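Local coordinates for protein CT398 (Chlamydia trachomatis, PDB 4ILO) that is of unknown function but, with its long coiled-coil hairpin and zinc ribbon, may bind DNA or RNA, at residues 187-192 and 229-234. Numbering follows the deposited sequence.
Sequences NNKKDR and CSRILY. With ZN (zinc ion), chain C; EDO (1,2-ethanediol), chain D.
Arg192 and Arg231 bring the two backbones closest, their CA atoms 8.5 Å apart, where the chain leaving helix 176-189 passes the turn that leads from the zinc ligand Cys229 into strand 232-234. Lys190, the first residue past the helix, has positive phi and turns the chain toward that strand. Arg231 reaches across from its segment, its chain extended from CG to NE. Arg231 NH2 meets Asp191 OD1 at 2.7 Å in a nearly straight salt bridge (165°), in the guanidinium plane and on the syn lone pair, although the two planes are turned 45° apart. Arg231 NE gives a more bent bond to Arg192 O (2.9 Å), tilted somewhat from that plane, while Arg231 NH1 reaches back in plane to Cys229 SG (3.4 Å). Over one guanidinium face lies Lys189, whose bend at chi2 (-75°) carries NZ on to Cys229 O (3.2 Å), joining the helix end to the ribbon. Cys229 SG binds zinc with Cys202, Cys205 and Cys226, and also accepts a hydrogen bond from Arg231 N. Three bonds thus fix the guanidinium's rotation, two of them tying down the residues just after the helix; the Arg231 donors probably ease the sulfur's negative charge, though Asp191 partly offsets the guanidinium.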
loop_
_atom_site.group_PDB
_atom_site.type_symbol
_atom_site.label_atom_id
_atom_site.label_comp_id
_atom_site.label_asym_id
_atom_site.label_seq_id
_atom_site.Cartn_x
_atom_site.Cartn_y
_atom_site.Cartn_z
ATOM N N ASN A 187 -23.946 -14.579 6.626
ATOM C CA ASN A 187 -23.026 -13.641 7.250
ATOM C C ASN A 187 -22.060 -14.356 8.177
ATOM O O ASN A 187 -20.898 -13.967 8.280
ATOM C CB ASN A 187 -23.831 -12.555 7.969
ATOM C CG ASN A 187 -24.367 -11.514 6.997
ATOM O OD1 ASN A 187 -23.737 -11.240 5.962
ATOM N ND2 ASN A 187 -25.522 -10.937 7.309
ATOM N N ASN A 188 -22.500 -15.442 8.803
ATOM C CA ASN A 188 -21.642 -16.182 9.724
ATOM C C ASN A 188 -20.605 -17.041 8.971
ATOM O O ASN A 188 -19.417 -17.022 9.310
ATOM C CB ASN A 188 -22.563 -16.946 10.700
ATOM C CG ASN A 188 -21.876 -18.094 11.440
ATOM O OD1 ASN A 188 -20.642 -18.155 11.540
ATOM N ND2 ASN A 188 -22.697 -19.016 11.992
ATOM N N LYS A 189 -21.008 -17.751 7.908
ATOM C CA LYS A 189 -20.161 -18.759 7.272
ATOM C C LYS A 189 -19.496 -18.280 5.996
ATOM O O LYS A 189 -18.449 -18.814 5.619
ATOM C CB LYS A 189 -20.992 -19.992 6.896
ATOM C CG LYS A 189 -21.934 -20.515 7.965
ATOM C CD LYS A 189 -21.164 -21.228 9.039
ATOM C CE LYS A 189 -22.076 -22.157 9.787
ATOM N NZ LYS A 189 -21.293 -22.828 10.826
ATOM N N LYS A 190 -20.110 -17.344 5.272
ATOM C CA LYS A 190 -19.521 -16.800 4.042
ATOM C C LYS A 190 -19.399 -17.854 2.942
ATOM O O LYS A 190 -18.498 -17.794 2.101
ATOM C CB LYS A 190 -18.165 -16.111 4.317
ATOM C CG LYS A 190 -18.239 -14.569 4.473
ATOM C CD LYS A 190 -18.637 -14.126 5.878
ATOM C CE LYS A 190 -18.777 -12.600 5.992
ATOM N NZ LYS A 190 -19.945 -12.044 5.227
ATOM N N ASP A 191 -20.309 -18.817 2.910
ATOM C CA ASP A 191 -20.361 -19.808 1.840
ATOM C C ASP A 191 -21.766 -20.418 1.869
ATOM O O ASP A 191 -22.657 -19.911 2.561
ATOM C CB ASP A 191 -19.200 -20.814 1.933
ATOM C CG ASP A 191 -19.297 -21.730 3.153
ATOM O OD1 ASP A 191 -20.337 -21.714 3.847
ATOM O OD2 ASP A 191 -18.336 -22.480 3.430
ATOM N N ARG A 192 -21.983 -21.492 1.116
ATOM C CA ARG A 192 -23.357 -21.977 0.951
ATOM C C ARG A 192 -23.884 -22.459 2.287
ATOM O O ARG A 192 -23.269 -23.315 2.936
ATOM C CB ARG A 192 -23.454 -23.068 -0.109
ATOM C CG ARG A 192 -23.397 -22.463 -1.509
ATOM C CD ARG A 192 -23.446 -23.491 -2.675
ATOM N NE ARG A 192 -23.237 -22.809 -3.959
ATOM C CZ ARG A 192 -22.039 -22.454 -4.455
ATOM N NH1 ARG A 192 -20.899 -22.733 -3.821
ATOM N NH2 ARG A 192 -21.966 -21.835 -5.623
ATOM N N CYS A 229 -23.394 -28.001 12.189
ATOM C CA CYS A 229 -23.002 -26.690 11.698
ATOM C C CYS A 229 -24.146 -25.695 11.647
ATOM O O CYS A 229 -23.896 -24.515 11.419
ATOM C CB CYS A 229 -22.335 -26.789 10.315
ATOM S SG CYS A 229 -23.450 -27.157 8.885
ATOM N N SER A 230 -25.390 -26.132 11.822
ATOM C CA SER A 230 -26.586 -25.268 11.871
ATOM C C SER A 230 -27.051 -24.789 10.493
ATOM O O SER A 230 -28.068 -24.034 10.433
ATOM C CB SER A 230 -26.416 -24.022 12.767
ATOM O OG SER A 230 -26.207 -24.368 14.133
ATOM N N ARG A 231 -26.384 -25.164 9.403
ATOM C CA ARG A 231 -26.884 -24.842 8.081
ATOM C C ARG A 231 -28.250 -25.491 7.839
ATOM O O ARG A 231 -28.598 -26.500 8.456
ATOM C CB ARG A 231 -25.925 -25.361 7.023
ATOM C CG ARG A 231 -24.556 -24.634 7.021
ATOM C CD ARG A 231 -23.721 -25.122 5.861
ATOM N NE ARG A 231 -22.580 -24.242 5.587
ATOM C CZ ARG A 231 -21.442 -24.266 6.269
ATOM N NH1 ARG A 231 -21.287 -25.094 7.291
ATOM N NH2 ARG A 231 -20.458 -23.433 5.937
ATOM N N ILE A 232 -29.005 -24.913 6.901
ATOM C CA ILE A 232 -30.301 -25.470 6.475
ATOM C C ILE A 232 -30.055 -26.639 5.524
ATOM O O ILE A 232 -29.359 -26.486 4.513
ATOM C CB ILE A 232 -31.140 -24.389 5.771
ATOM C CG1 ILE A 232 -31.526 -23.293 6.761
ATOM C CG2 ILE A 232 -32.380 -25.020 5.097
ATOM C CD1 ILE A 232 -31.817 -21.956 6.123
ATOM N N LEU A 233 -30.649 -27.799 5.821
ATOM C CA LEU A 233 -30.493 -28.984 4.984
ATOM C C LEU A 233 -31.761 -29.220 4.161
ATOM O O LEU A 233 -32.889 -28.963 4.610
ATOM C CB LEU A 233 -30.246 -30.236 5.838
ATOM C CG LEU A 233 -28.935 -30.476 6.596
ATOM C CD1 LEU A 233 -29.098 -31.608 7.583
ATOM C CD2 LEU A 233 -27.759 -30.805 5.618
ATOM N N TYR A 234 -31.572 -29.766 2.961
ATOM C CA TYR A 234 -32.698 -30.078 2.098
ATOM C C TYR A 234 -32.355 -31.319 1.284
ATOM O O TYR A 234 -31.203 -31.749 1.222
ATOM C CB TYR A 234 -33.070 -28.900 1.194
ATOM C CG TYR A 234 -32.097 -28.687 0.039
ATOM C CD1 TYR A 234 -30.984 -27.855 0.185
ATOM C CD2 TYR A 234 -32.297 -29.303 -1.203
ATOM C CE1 TYR A 234 -30.075 -27.629 -0.870
ATOM C CE2 TYR A 234 -31.391 -29.079 -2.281
ATOM C CZ TYR A 234 -30.284 -28.248 -2.098
ATOM O OH TYR A 234 -29.389 -28.026 -3.119
HETATM ZN ZN ZN C . -23.369 -29.447 8.760
HETATM C C1 EDO D . -36.195 -29.639 4.968
HETATM O O1 EDO D . -36.632 -30.143 3.701
HETATM C C2 EDO D . -35.882 -28.165 4.778
HETATM O O2 EDO D . -35.033 -27.779 5.860
#